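Uncharacterized protein (Bombyx mori, PDB 5AZ0) is a TIM-barrel aldo-keto reductase that probably reduces carbonyl compounds at the expense of a nicotinamide cofactor. Local coordinates at residues P52-A57 / K277-S282; I62-R67 / R283-A288; S143-D148 / M341-N346. All blocks are in the same frame, centred on the assembly; numbering follows the deposited sequence.

Contact 1: P52-A57 / K277-S282; sequences PKLLDA and KTVTKS. With ACT (acetate ion), chain K.
V279 lies against the flank of helix 51-64, and its side chain crosses that of L54 at about a right angle. V279 CG1 comes to 3.7 Å from L54 CA, and V279 CB lies 3.8 Å from K53 CB. With chi1 at -56°, CG1 of the valine takes the position beside its own backbone N and faces the helix; the other branch, CG2, is turned to the bound acetate, 3.5 Å from OXT. A57 fills in where the loop bends into helix 281-287: its CB rests 3.7 Å from V279 O, a close fit that its small side chain permits. The extended chain of K281 then runs past A57, CG to CA at 4.1 Å, and crosses the side chain of D56. There K281 NZ forms a salt bridge to both carboxylate oxygens, at 3.0 Å from D56 OD2 and somewhat longer to OD1, each bond being weak. With a methionine in place of K281, the carboxylate of D56 would probably be left without this charged mate. On the side of the loop that carries the acetate, T278 OG1 accepts from T280 N in an ST turn, and the anion is bonded by V279 N, T280 OG1 and, weakly, T278 OG1. This lysine-threonine-valine-threonine loop after the last barrel strand resembles the loop that binds the 2'-phosphate in NADPH-dependent relatives. The chemistry thus divides: apolar packing and one outer ion pair fix the loop to helix 51-64, leaving its backbone N-H and hydroxyls to an anion, here probably a stand-in for that phosphate.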
ATOM      1  N   PRO A  52       3.562  18.033  -8.639  1.00 42.63           N
ATOM      2  CA  PRO A  52       4.690  18.788  -8.071  1.00 39.34           C
ATOM      3  C   PRO A  52       4.718  18.802  -6.575  1.00 36.35           C
ATOM      4  O   PRO A  52       5.794  18.842  -5.958  1.00 37.71           O
ATOM      5  CB  PRO A  52       4.466  20.235  -8.616  1.00 43.59           C
ATOM      6  CG  PRO A  52       3.536  20.108  -9.782  1.00 45.09           C
ATOM      7  CD  PRO A  52       2.831  18.762  -9.708  1.00 46.85           C
ATOM      8  N   LYS A  53       3.528  18.857  -5.966  1.00 42.40           N
ATOM      9  CA  LYS A  53       3.426  18.919  -4.488  1.00 47.46           C
ATOM     10  C   LYS A  53       3.799  17.549  -3.863  1.00 38.30           C
ATOM     11  O   LYS A  53       4.516  17.502  -2.842  1.00 33.45           O
ATOM     12  CB  LYS A  53       2.031  19.360  -4.045  1.00 57.97           C
ATOM     13  CG  LYS A  53       1.444  20.498  -4.893  1.00 69.15           C
ATOM     14  CD  LYS A  53       0.220  21.129  -4.254  1.00 78.34           C
ATOM     15  CE  LYS A  53       0.596  22.119  -3.166  1.00 84.46           C
ATOM     16  NZ  LYS A  53      -0.610  22.437  -2.357  1.00 92.51           N
ATOM     17  N   LEU A  54       3.393  16.471  -4.539  1.00 32.62           N
ATOM     18  CA  LEU A  54       3.767  15.091  -4.127  1.00 35.24           C
ATOM     19  C   LEU A  54       5.266  14.932  -4.091  1.00 34.30           C
ATOM     20  O   LEU A  54       5.826  14.391  -3.124  1.00 32.83           O
ATOM     21  CB  LEU A  54       3.157  14.053  -5.090  1.00 37.38           C
ATOM     22  CG  LEU A  54       3.447  12.563  -4.828  1.00 35.01           C
ATOM     23  CD1 LEU A  54       2.680  12.152  -3.591  1.00 35.25           C
ATOM     24  CD2 LEU A  54       3.008  11.705  -6.007  1.00 39.12           C
ATOM     25  N   LEU A  55       5.934  15.512  -5.104  1.00 37.01           N
ATOM     26  CA  LEU A  55       7.393  15.365  -5.242  1.00 36.78           C
ATOM     27  C   LEU A  55       8.157  16.190  -4.266  1.00 34.14           C
ATOM     28  O   LEU A  55       9.120  15.746  -3.667  1.00 35.01           O
ATOM     29  CB  LEU A  55       7.815  15.761  -6.646  1.00 37.06           C
ATOM     30  CG  LEU A  55       7.193  14.925  -7.736  1.00 35.43           C
ATOM     31  CD1 LEU A  55       7.694  15.452  -9.098  1.00 40.23           C
ATOM     32  CD2 LEU A  55       7.470  13.452  -7.511  1.00 36.88           C
ATOM     33  N   ASP A  56       7.732  17.433  -4.116  1.00 37.81           N
ATOM     34  CA  ASP A  56       8.283  18.327  -3.092  1.00 38.07           C
ATOM     35  C   ASP A  56       8.031  17.771  -1.686  1.00 35.26           C
ATOM     36  O   ASP A  56       8.958  17.714  -0.885  1.00 34.31           O
ATOM     37  CB  ASP A  56       7.703  19.753  -3.310  1.00 46.86           C
ATOM     38  CG  ASP A  56       8.286  20.784  -2.389  1.00 49.20           C
ATOM     39  OD1 ASP A  56       9.523  20.798  -2.161  1.00 56.97           O
ATOM     40  OD2 ASP A  56       7.457  21.547  -1.838  1.00 58.07           O
ATOM     41  N   ALA A  57       6.817  17.271  -1.385  1.00 34.34           N
ATOM     42  CA  ALA A  57       6.611  16.646  -0.023  1.00 34.44           C
ATOM     43  C   ALA A  57       7.409  15.322   0.138  1.00 32.08           C
ATOM     44  O   ALA A  57       7.930  15.014   1.228  1.00 32.21           O
ATOM     45  CB  ALA A  57       5.126  16.495   0.282  1.00 34.23           C
ATOM     46  N   LYS A 277      -1.296   8.705   2.169  1.00 30.63           N
ATOM     47  CA  LYS A 277      -0.987   9.563   1.065  1.00 36.25           C
ATOM     48  C   LYS A 277      -1.308  11.008   1.438  1.00 38.89           C
ATOM     49  O   LYS A 277      -2.442  11.314   1.817  1.00 34.90           O
ATOM     50  CB  LYS A 277      -1.738   9.180  -0.192  1.00 36.85           C
ATOM     51  CG  LYS A 277      -1.190  10.012  -1.373  1.00 46.45           C
ATOM     52  CD  LYS A 277      -2.270  10.564  -2.253  1.00 50.01           C
ATOM     53  CE  LYS A 277      -2.954  11.730  -1.661  1.00 49.96           C
ATOM     54  NZ  LYS A 277      -4.350  11.682  -2.152  1.00 63.15           N
ATOM     55  N   THR A 278      -0.315  11.886   1.313  1.00 41.07           N
ATOM     56  CA  THR A 278      -0.526  13.341   1.456  1.00 40.50           C
ATOM     57  C   THR A 278       0.487  14.070   0.589  1.00 41.31           C
ATOM     58  O   THR A 278       1.529  13.537   0.304  1.00 35.69           O
ATOM     59  CB  THR A 278      -0.376  13.773   2.926  1.00 39.13           C
ATOM     60  OG1 THR A 278      -0.646  15.174   3.059  1.00 45.98           O
ATOM     61  CG2 THR A 278       1.020  13.453   3.484  1.00 36.96           C
ATOM     62  N   VAL A 279       0.175  15.300   0.177  1.00 48.55           N
ATOM     63  CA  VAL A 279       1.110  16.160  -0.551  1.00 44.44           C
ATOM     64  C   VAL A 279       1.413  17.408   0.277  1.00 45.09           C
ATOM     65  O   VAL A 279       1.939  18.379  -0.258  1.00 49.73           O
ATOM     66  CB  VAL A 279       0.595  16.521  -1.978  1.00 45.72           C
ATOM     67  CG1 VAL A 279       0.282  15.283  -2.785  1.00 43.91           C
ATOM     68  CG2 VAL A 279      -0.659  17.394  -1.939  1.00 45.19           C
ATOM     69  N   THR A 280       1.171  17.343   1.585  1.00 45.67           N
ATOM     70  CA  THR A 280       1.348  18.473   2.510  1.00 40.40           C
ATOM     71  C   THR A 280       2.344  18.158   3.542  1.00 38.26           C
ATOM     72  O   THR A 280       2.159  17.227   4.318  1.00 44.04           O
ATOM     73  CB  THR A 280       0.036  18.756   3.257  1.00 45.98           C
ATOM     74  OG1 THR A 280      -0.999  19.076   2.307  1.00 43.09           O
ATOM     75  CG2 THR A 280       0.197  19.894   4.241  1.00 48.20           C
ATOM     76  N   LYS A 281       3.385  18.969   3.627  1.00 37.67           N
ATOM     77  CA  LYS A 281       4.528  18.605   4.431  1.00 40.19           C
ATOM     78  C   LYS A 281       4.252  18.541   5.912  1.00 43.64           C
ATOM     79  O   LYS A 281       4.980  17.824   6.686  1.00 41.44           O
ATOM     80  CB  LYS A 281       5.689  19.591   4.195  1.00 42.37           C
ATOM     81  CG  LYS A 281       6.189  19.668   2.759  1.00 47.64           C
ATOM     82  CD  LYS A 281       7.294  20.718   2.622  1.00 49.03           C
ATOM     83  CE  LYS A 281       7.439  21.116   1.182  1.00 56.58           C
ATOM     84  NZ  LYS A 281       8.824  21.571   0.864  1.00 64.26           N
ATOM     85  N   SER A 282       3.312  19.372   6.371  1.00 40.90           N
ATOM     86  CA  SER A 282       2.994  19.308   7.816  1.00 46.71           C
ATOM     87  C   SER A 282       2.335  17.929   8.118  1.00 35.89           C
ATOM     88  O   SER A 282       2.606  17.352   9.137  1.00 39.66           O
ATOM     89  CB  SER A 282       2.114  20.485   8.277  1.00 42.82           C
ATOM     90  OG  SER A 282       1.121  20.740   7.320  1.00 52.16           O
TER
HETATM   91  C   ACT K 410      -3.134  16.045   1.331  0.80 55.15           C
HETATM   92  O   ACT K 410      -3.459  15.765   2.513  0.80 58.13           O
HETATM   93  OXT ACT K 410      -2.361  16.974   1.146  0.80 53.11           O
HETATM   94  CH3 ACT K 410      -3.585  15.275   0.116  0.80 58.40           C

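Contact 2: I62-R67 / R283-A288; sequences IDIGYR and RVLENA. With ACT (acetate ion), chain H; ACT (acetate ion), chain K.
The hydroxyl of Y66 ends on the backbone of helix 281-287, where OH donates to V284 O at 2.6 Å. The acceptor lies at the edge of the tyrosine ring, and the hydroxyl meets it in the carbonyl plane, on a lone pair, with a C=O...O angle of 128°. A water donates to the same OH, also at 2.6 Å, and accepts from N287 ND2 at 3.0 Å; the buried phenol oxygen is thus used both as donor and as acceptor, which holds it at the backbone of helix 281-287.

Apolar contacts surround this polar point. V284 CG1 packs tightly against the CE1 corner of the ring, 3.4 Å from Y66 CE1, and A288 CB approaches the same CE1 at 3.7 Å. From helix 51-64, I64 reaches across with CG1 between its backbone N and carbonyl carbon (chi1 67°), a setting that carries CD1 to 3.8 Å from L285 CD1; the two side chains cross at about a right angle. Here the first and last parts of the barrel come together, since helix 51-64 follows strand 22-23 and helix 281-287 follows the final strand, 273-274. The former helix ends in a Schellman motif with G65 at C-prime, and the chain then delivers Y66 to the interface.

Charged groups lie at the outer ends. R67 NH1 donates to both I62 O and Y66 O, tying down the helix end, while NE and NH2 hold one acetate in a two-pronged grip. R283 NH1 bonds weakly to the acetate of the neighbouring loop.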
ATOM      1  N   ILE A  62      11.880  12.526   2.749  1.00 27.52           N
ATOM      2  CA  ILE A  62      13.223  11.925   2.856  1.00 29.94           C
ATOM      3  C   ILE A  62      14.182  12.734   3.770  1.00 31.36           C
ATOM      4  O   ILE A  62      14.964  12.155   4.540  1.00 30.63           O
ATOM      5  CB  ILE A  62      13.801  11.695   1.430  1.00 31.91           C
ATOM      6  CG1 ILE A  62      12.949  10.639   0.686  1.00 31.18           C
ATOM      7  CG2 ILE A  62      15.231  11.223   1.491  1.00 34.13           C
ATOM      8  CD1 ILE A  62      13.086  10.590  -0.827  1.00 29.33           C
ATOM      9  N   ASP A  63      14.137  14.073   3.666  1.00 34.34           N
ATOM     10  CA  ASP A  63      14.978  14.957   4.540  1.00 36.01           C
ATOM     11  C   ASP A  63      14.647  14.699   5.957  1.00 35.06           C
ATOM     12  O   ASP A  63      15.562  14.525   6.741  1.00 34.72           O
ATOM     13  CB  ASP A  63      14.757  16.469   4.285  1.00 38.49           C
ATOM     14  CG  ASP A  63      15.235  16.921   2.907  1.00 36.21           C
ATOM     15  OD1 ASP A  63      16.189  16.341   2.393  1.00 40.25           O
ATOM     16  OD2 ASP A  63      14.636  17.805   2.300  1.00 38.03           O
ATOM     17  N   ILE A  64      13.352  14.612   6.322  1.00 33.54           N
ATOM     18  CA  ILE A  64      13.095  14.353   7.791  1.00 36.79           C
ATOM     19  C   ILE A  64      13.298  12.938   8.291  1.00 37.01           C
ATOM     20  O   ILE A  64      13.347  12.740   9.520  1.00 35.77           O
ATOM     21  CB  ILE A  64      11.727  14.865   8.303  1.00 41.89           C
ATOM     22  CG1 ILE A  64      10.538  14.097   7.698  1.00 37.86           C
ATOM     23  CG2 ILE A  64      11.589  16.360   7.978  1.00 43.22           C
ATOM     24  CD1 ILE A  64       9.176  14.519   8.243  1.00 36.31           C
ATOM     25  N   GLY A  65      13.402  11.951   7.377  1.00 33.86           N
ATOM     26  CA  GLY A  65      13.688  10.550   7.775  1.00 35.53           C
ATOM     27  C   GLY A  65      12.781   9.414   7.232  1.00 29.56           C
ATOM     28  O   GLY A  65      12.906   8.305   7.646  1.00 32.81           O
ATOM     29  N   TYR A  66      11.905   9.686   6.295  1.00 30.13           N
ATOM     30  CA  TYR A  66      11.158   8.617   5.631  1.00 31.15           C
ATOM     31  C   TYR A  66      12.150   7.914   4.671  1.00 31.30           C
ATOM     32  O   TYR A  66      12.972   8.554   3.980  1.00 32.72           O
ATOM     33  CB  TYR A  66      10.028   9.160   4.819  1.00 28.58           C
ATOM     34  CG  TYR A  66       8.755   9.568   5.528  1.00 31.54           C
ATOM     35  CD1 TYR A  66       8.702  10.645   6.442  1.00 31.59           C
ATOM     36  CD2 TYR A  66       7.539   8.942   5.191  1.00 28.76           C
ATOM     37  CE1 TYR A  66       7.451  11.078   6.970  1.00 31.09           C
ATOM     38  CE2 TYR A  66       6.356   9.327   5.739  1.00 29.60           C
ATOM     39  CZ  TYR A  66       6.279  10.407   6.618  1.00 31.19           C
ATOM     40  OH  TYR A  66       4.984  10.708   7.095  1.00 30.86           O
ATOM     41  N   ARG A  67      12.086   6.607   4.686  1.00 27.43           N
ATOM     42  CA  ARG A  67      12.836   5.737   3.779  1.00 26.02           C
ATOM     43  C   ARG A  67      12.006   4.830   2.869  1.00 25.53           C
ATOM     44  O   ARG A  67      12.519   4.381   1.822  1.00 24.31           O
ATOM     45  CB  ARG A  67      13.736   4.910   4.618  1.00 28.56           C
ATOM     46  CG  ARG A  67      14.751   5.724   5.449  1.00 29.14           C
ATOM     47  CD  ARG A  67      15.723   6.528   4.562  1.00 30.39           C
ATOM     48  NE  ARG A  67      16.638   7.380   5.349  1.00 32.40           N
ATOM     49  CZ  ARG A  67      16.484   8.693   5.529  1.00 30.77           C
ATOM     50  NH1 ARG A  67      15.474   9.391   4.993  1.00 34.70           N
ATOM     51  NH2 ARG A  67      17.398   9.334   6.234  1.00 39.44           N
ATOM     52  N   ARG A 283       1.491  17.433   7.217  1.00 40.79           N
ATOM     53  CA  ARG A 283       0.915  16.074   7.363  1.00 41.63           C
ATOM     54  C   ARG A 283       1.970  14.978   7.302  1.00 40.02           C
ATOM     55  O   ARG A 283       2.007  14.087   8.151  1.00 36.84           O
ATOM     56  CB  ARG A 283      -0.196  15.898   6.369  1.00 49.44           C
ATOM     57  CG  ARG A 283      -1.446  16.634   6.858  1.00 57.90           C
ATOM     58  CD  ARG A 283      -2.432  16.780   5.726  1.00 68.83           C
ATOM     59  NE  ARG A 283      -3.651  17.509   6.066  1.00 70.32           N
ATOM     60  CZ  ARG A 283      -4.445  18.119   5.176  1.00 85.65           C
ATOM     61  NH1 ARG A 283      -4.164  18.139   3.867  1.00 88.96           N
ATOM     62  NH2 ARG A 283      -5.538  18.737   5.599  1.00 89.43           N
ATOM     63  N   VAL A 284       2.939  15.150   6.411  1.00 39.87           N
ATOM     64  CA  VAL A 284       4.067  14.246   6.345  1.00 37.04           C
ATOM     65  C   VAL A 284       4.728  14.182   7.668  1.00 35.97           C
ATOM     66  O   VAL A 284       5.025  13.117   8.192  1.00 33.59           O
ATOM     67  CB  VAL A 284       5.085  14.695   5.285  1.00 35.89           C
ATOM     68  CG1 VAL A 284       6.353  13.902   5.326  1.00 34.52           C
ATOM     69  CG2 VAL A 284       4.473  14.568   3.920  1.00 37.18           C
ATOM     70  N   LEU A 285       4.984  15.333   8.244  1.00 38.03           N
ATOM     71  CA  LEU A 285       5.674  15.351   9.552  1.00 38.09           C
ATOM     72  C   LEU A 285       4.827  14.734  10.692  1.00 31.98           C
ATOM     73  O   LEU A 285       5.311  13.993  11.560  1.00 32.93           O
ATOM     74  CB  LEU A 285       6.023  16.811   9.909  1.00 41.03           C
ATOM     75  CG  LEU A 285       6.684  17.035  11.261  1.00 41.17           C
ATOM     76  CD1 LEU A 285       7.880  16.135  11.436  1.00 40.34           C
ATOM     77  CD2 LEU A 285       7.018  18.536  11.476  1.00 43.05           C
ATOM     78  N   GLU A 286       3.580  15.153  10.702  1.00 36.84           N
ATOM     79  CA  GLU A 286       2.564  14.728  11.720  1.00 41.75           C
ATOM     80  C   GLU A 286       2.405  13.184  11.651  1.00 39.84           C
ATOM     81  O   GLU A 286       2.609  12.515  12.666  1.00 33.73           O
ATOM     82  CB  GLU A 286       1.248  15.460  11.425  1.00 42.37           C
ATOM     83  CG  GLU A 286       0.104  15.365  12.448  1.00 56.03           C
ATOM     84  CD  GLU A 286      -1.287  15.687  11.862  1.00 54.30           C
ATOM     85  OE1 GLU A 286      -1.392  16.240  10.759  1.00 60.79           O
ATOM     86  OE2 GLU A 286      -2.316  15.383  12.500  1.00 67.54           O
ATOM     87  N   ASN A 287       2.201  12.631  10.428  1.00 36.58           N
ATOM     88  CA  ASN A 287       2.102  11.154  10.235  1.00 32.50           C
ATOM     89  C   ASN A 287       3.244  10.368  10.790  1.00 32.09           C
ATOM     90  O   ASN A 287       3.025   9.236  11.215  1.00 32.72           O
ATOM     91  CB  ASN A 287       1.858  10.784   8.784  1.00 30.37           C
ATOM     92  CG  ASN A 287       0.577  11.345   8.282  1.00 30.70           C
ATOM     93  OD1 ASN A 287      -0.252  11.712   9.081  1.00 35.83           O
ATOM     94  ND2 ASN A 287       0.418  11.482   6.981  1.00 33.69           N
ATOM     95  N   ALA A 288       4.451  10.934  10.865  1.00 35.43           N
ATOM     96  CA  ALA A 288       5.583  10.139  11.387  1.00 36.71           C
ATOM     97  C   ALA A 288       5.877  10.260  12.855  1.00 39.98           C
ATOM     98  O   ALA A 288       6.795   9.560  13.370  1.00 34.08           O
ATOM     99  CB  ALA A 288       6.847  10.372  10.598  1.00 42.00           C
TER
HETATM  100  C   ACT H 407      19.686   6.458   7.021  0.80 43.23           C
HETATM  101  O   ACT H 407      18.597   5.834   6.762  0.80 37.65           O
HETATM  102  OXT ACT H 407      19.862   7.683   6.783  0.80 43.40           O
HETATM  103  CH3 ACT H 407      20.847   5.728   7.633  0.80 42.41           C
HETATM  104  C   ACT K 410      -3.134  16.045   1.331  0.80 55.15           C
HETATM  105  O   ACT K 410      -3.459  15.765   2.513  0.80 58.13           O
HETATM  106  OXT ACT K 410      -2.361  16.974   1.146  0.80 53.11           O
HETATM  107  CH3 ACT K 410      -3.585  15.275   0.116  0.80 58.40           C
HETATM  108  O   HOH W   1       2.982  10.964   5.528  1.00 31.01           O

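Contact 3: S143-D148 / M341-N346; sequences SQEGVD and MRKWKN
R342 supplies the close-fitting half of this contact, its side chain curling round the carbonyl oxygen of Q144 in the type I turn S143-G146. Its NH1 donates to Q144 O at 2.8 Å in a nearly straight bond (163°), with the oxygen at the edge of the guanidinium and the donor in the carbonyl plane. A bend at chi3 (-59°) brings the arginine round its acceptor, and R342 CB and CD each lie 3.4 Å from Q144 O. NE donates to I337 O, a second bond that steadies the guanidinium. Within the turn, S143 OG accepts from V147 N and, weakly, from E145 N.

The solvent side is looser. K343, extended beyond CG, passes Q144 CB at 3.9 Å from its CE, and K343 NZ forms a salt bridge with E145 OE2 at 3.0 Å, reaching it from the anti side, slightly out of the carboxylate plane.

The turn belongs to the loop between strand 133-136 and helix 153-165. Residues 341-346 lie beyond helix 297-304 in the C-terminal loop, which in aldo-keto reductases commonly borders the substrate pocket; here it continues with W344 against H73, F74 and W106, in loops that follow strands 68-70 and 100-105.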
ATOM      1  N   SER A 143      -7.295  -8.004 -19.472  1.00 29.10           N
ATOM      2  CA  SER A 143      -6.653  -7.318 -20.615  1.00 28.88           C
ATOM      3  C   SER A 143      -6.891  -5.831 -20.564  1.00 26.33           C
ATOM      4  O   SER A 143      -7.744  -5.311 -19.838  1.00 26.63           O
ATOM      5  CB  SER A 143      -7.085  -7.877 -22.001  1.00 32.80           C
ATOM      6  OG  SER A 143      -8.320  -7.273 -22.405  1.00 30.81           O
ATOM      7  N   GLN A 144      -6.116  -5.100 -21.352  1.00 25.04           N
ATOM      8  CA  GLN A 144      -6.311  -3.661 -21.474  1.00 29.05           C
ATOM      9  C   GLN A 144      -7.679  -3.317 -22.065  1.00 29.14           C
ATOM     10  O   GLN A 144      -8.104  -2.181 -21.956  1.00 29.12           O
ATOM     11  CB  GLN A 144      -5.181  -3.036 -22.424  1.00 35.94           C
ATOM     12  CG  GLN A 144      -3.723  -3.414 -22.038  1.00 35.97           C
ATOM     13  CD  GLN A 144      -3.143  -4.746 -22.628  1.00 41.57           C
ATOM     14  OE1 GLN A 144      -3.762  -5.904 -22.672  1.00 31.81           O
ATOM     15  NE2 GLN A 144      -1.887  -4.595 -23.072  1.00 41.52           N
ATOM     16  N   GLU A 145      -8.330  -4.262 -22.768  1.00 30.17           N
ATOM     17  CA  GLU A 145      -9.685  -4.008 -23.262  1.00 36.55           C
ATOM     18  C   GLU A 145     -10.804  -4.526 -22.323  1.00 41.97           C
ATOM     19  O   GLU A 145     -11.953  -4.406 -22.661  1.00 37.88           O
ATOM     20  CB  GLU A 145      -9.839  -4.598 -24.660  1.00 34.39           C
ATOM     21  CG  GLU A 145      -9.007  -3.812 -25.695  1.00 36.18           C
ATOM     22  CD  GLU A 145      -7.538  -4.197 -25.698  1.00 33.61           C
ATOM     23  OE1 GLU A 145      -7.202  -5.390 -25.461  1.00 28.68           O
ATOM     24  OE2 GLU A 145      -6.710  -3.302 -25.962  1.00 34.49           O
ATOM     25  N   GLY A 146     -10.477  -5.078 -21.154  1.00 33.51           N
ATOM     26  CA  GLY A 146     -11.498  -5.457 -20.191  1.00 30.62           C
ATOM     27  C   GLY A 146     -11.826  -6.915 -20.305  1.00 30.83           C
ATOM     28  O   GLY A 146     -12.743  -7.334 -19.681  1.00 30.71           O
ATOM     29  N   VAL A 147     -11.078  -7.700 -21.079  1.00 31.61           N
ATOM     30  CA  VAL A 147     -11.322  -9.125 -21.171  1.00 32.89           C
ATOM     31  C   VAL A 147     -10.725  -9.869 -19.943  1.00 37.01           C
ATOM     32  O   VAL A 147      -9.585  -9.673 -19.558  1.00 30.99           O
ATOM     33  CB  VAL A 147     -10.728  -9.715 -22.458  1.00 35.16           C
ATOM     34  CG1 VAL A 147     -10.882 -11.221 -22.509  1.00 33.30           C
ATOM     35  CG2 VAL A 147     -11.364  -9.090 -23.712  1.00 37.33           C
ATOM     36  N   ASP A 148     -11.506 -10.754 -19.356  1.00 33.60           N
ATOM     37  CA  ASP A 148     -11.044 -11.579 -18.298  1.00 30.84           C
ATOM     38  C   ASP A 148     -10.190 -12.635 -18.880  1.00 33.50           C
ATOM     39  O   ASP A 148     -10.701 -13.460 -19.633  1.00 32.92           O
ATOM     40  CB  ASP A 148     -12.218 -12.206 -17.547  1.00 33.53           C
ATOM     41  CG  ASP A 148     -11.780 -12.874 -16.215  1.00 33.08           C
ATOM     42  OD1 ASP A 148     -10.565 -12.964 -15.993  1.00 29.92           O
ATOM     43  OD2 ASP A 148     -12.642 -13.278 -15.387  1.00 37.09           O
ATOM     44  N   MET A 341      -8.591   2.874 -15.679  1.00 42.15           N
ATOM     45  CA  MET A 341      -8.230   1.690 -14.936  1.00 40.33           C
ATOM     46  C   MET A 341      -7.636   0.617 -15.849  1.00 43.15           C
ATOM     47  O   MET A 341      -7.424  -0.511 -15.401  1.00 37.33           O
ATOM     48  CB  MET A 341      -9.478   1.140 -14.237  1.00 41.45           C
ATOM     49  CG  MET A 341     -10.309   2.183 -13.489  1.00 39.91           C
ATOM     50  SD  MET A 341      -9.422   3.077 -12.252  1.00 44.10           S
ATOM     51  CE  MET A 341      -8.859   1.730 -11.219  1.00 46.87           C
ATOM     52  N   ARG A 342      -7.369   0.949 -17.121  1.00 40.24           N
ATOM     53  CA  ARG A 342      -6.930  -0.036 -18.119  1.00 41.58           C
ATOM     54  C   ARG A 342      -5.756   0.395 -19.045  1.00 40.87           C
ATOM     55  O   ARG A 342      -4.969  -0.442 -19.447  1.00 37.83           O
ATOM     56  CB  ARG A 342      -8.120  -0.411 -19.015  1.00 45.58           C
ATOM     57  CG  ARG A 342      -9.136  -1.353 -18.408  1.00 48.49           C
ATOM     58  CD  ARG A 342     -10.313  -1.697 -19.365  1.00 48.82           C
ATOM     59  NE  ARG A 342     -11.124  -0.572 -19.858  1.00 42.24           N
ATOM     60  CZ  ARG A 342     -11.066   0.014 -21.079  1.00 47.06           C
ATOM     61  NH1 ARG A 342     -10.201  -0.347 -22.037  1.00 46.61           N
ATOM     62  NH2 ARG A 342     -11.897   1.030 -21.355  1.00 47.77           N
ATOM     63  N   LYS A 343      -5.719   1.668 -19.455  1.00 48.95           N
ATOM     64  CA  LYS A 343      -4.777   2.195 -20.471  1.00 49.97           C
ATOM     65  C   LYS A 343      -4.353   3.558 -20.015  1.00 43.70           C
ATOM     66  O   LYS A 343      -5.186   4.379 -19.696  1.00 49.70           O
ATOM     67  CB  LYS A 343      -5.435   2.342 -21.848  1.00 53.17           C
ATOM     68  CG  LYS A 343      -5.733   1.015 -22.527  1.00 56.17           C
ATOM     69  CD  LYS A 343      -6.579   1.157 -23.818  1.00 56.74           C
ATOM     70  CE  LYS A 343      -6.310  -0.050 -24.703  1.00 59.39           C
ATOM     71  NZ  LYS A 343      -7.354  -0.353 -25.687  1.00 60.59           N
ATOM     72  N   TRP A 344      -3.048   3.802 -19.975  1.00 48.08           N
ATOM     73  CA  TRP A 344      -2.521   5.107 -19.555  1.00 44.28           C
ATOM     74  C   TRP A 344      -1.040   5.251 -20.028  1.00 47.88           C
ATOM     75  O   TRP A 344      -0.388   4.243 -20.372  1.00 50.72           O
ATOM     76  CB  TRP A 344      -2.643   5.265 -18.013  1.00 42.67           C
ATOM     77  CG  TRP A 344      -1.693   4.287 -17.230  1.00 38.75           C
ATOM     78  CD1 TRP A 344      -0.430   4.556 -16.763  1.00 36.58           C
ATOM     79  CD2 TRP A 344      -1.956   2.916 -16.888  1.00 37.05           C
ATOM     80  NE1 TRP A 344       0.101   3.448 -16.156  1.00 34.60           N
ATOM     81  CE2 TRP A 344      -0.806   2.422 -16.229  1.00 34.79           C
ATOM     82  CE3 TRP A 344      -3.055   2.068 -17.058  1.00 34.38           C
ATOM     83  CZ2 TRP A 344      -0.722   1.127 -15.746  1.00 31.14           C
ATOM     84  CZ3 TRP A 344      -2.961   0.769 -16.599  1.00 40.88           C
ATOM     85  CH2 TRP A 344      -1.782   0.310 -15.943  1.00 35.17           C
ATOM     86  N   LYS A 345      -0.521   6.482 -19.971  1.00 54.81           N
ATOM     87  CA  LYS A 345       0.899   6.773 -20.189  1.00 64.29           C
ATOM     88  C   LYS A 345       1.579   7.181 -18.855  1.00 55.42           C
ATOM     89  O   LYS A 345       0.922   7.741 -17.968  1.00 58.52           O
ATOM     90  CB  LYS A 345       1.079   7.861 -21.308  1.00 75.66           C
ATOM     91  CG  LYS A 345       1.180   9.336 -20.845  1.00 90.65           C
ATOM     92  CD  LYS A 345       1.832  10.264 -21.886  1.00103.19           C
ATOM     93  CE  LYS A 345       2.268  11.611 -21.292  1.00106.04           C
ATOM     94  NZ  LYS A 345       3.493  11.511 -20.437  1.00103.89           N
ATOM     95  N   ASN A 346       2.904   6.979 -18.764  1.00 50.89           N
ATOM     96  CA  ASN A 346       3.720   7.373 -17.557  1.00 56.93           C
ATOM     97  C   ASN A 346       4.716   8.562 -17.740  1.00 55.97           C
ATOM     98  O   ASN A 346       5.429   8.607 -18.739  1.00 53.99           O
ATOM     99  CB  ASN A 346       4.481   6.130 -17.039  1.00 43.45           C
ATOM    100  CG  ASN A 346       3.606   4.898 -17.043  1.00 40.55           C
ATOM    101  OD1 ASN A 346       2.942   4.630 -16.047  1.00 41.78           O
ATOM    102  ND2 ASN A 346       3.550   4.166 -18.168  1.00 41.37           N
TER

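Overall arrangement
Contacts 1 and 2 are neighbours, their centres 10 Å apart, and share helices 51-64 and 281-287; T278 and A57 of contact 1 both touch V284 of contact 2, and one acetate touches both. Together they run along the seam where the first and last strands of the parallel barrel, 22-23 and 273-274, bring their following helices side by side. Contact 3 lies about 34 Å from contact 2, centre to centre, across the chain's centre, and about 28 Å from contact 1. Along the chain the segments of every pair of contacts alternate. Barrel closure beside a probable cofactor-phosphate site is therefore well separated from the anchoring of the C-terminal tail.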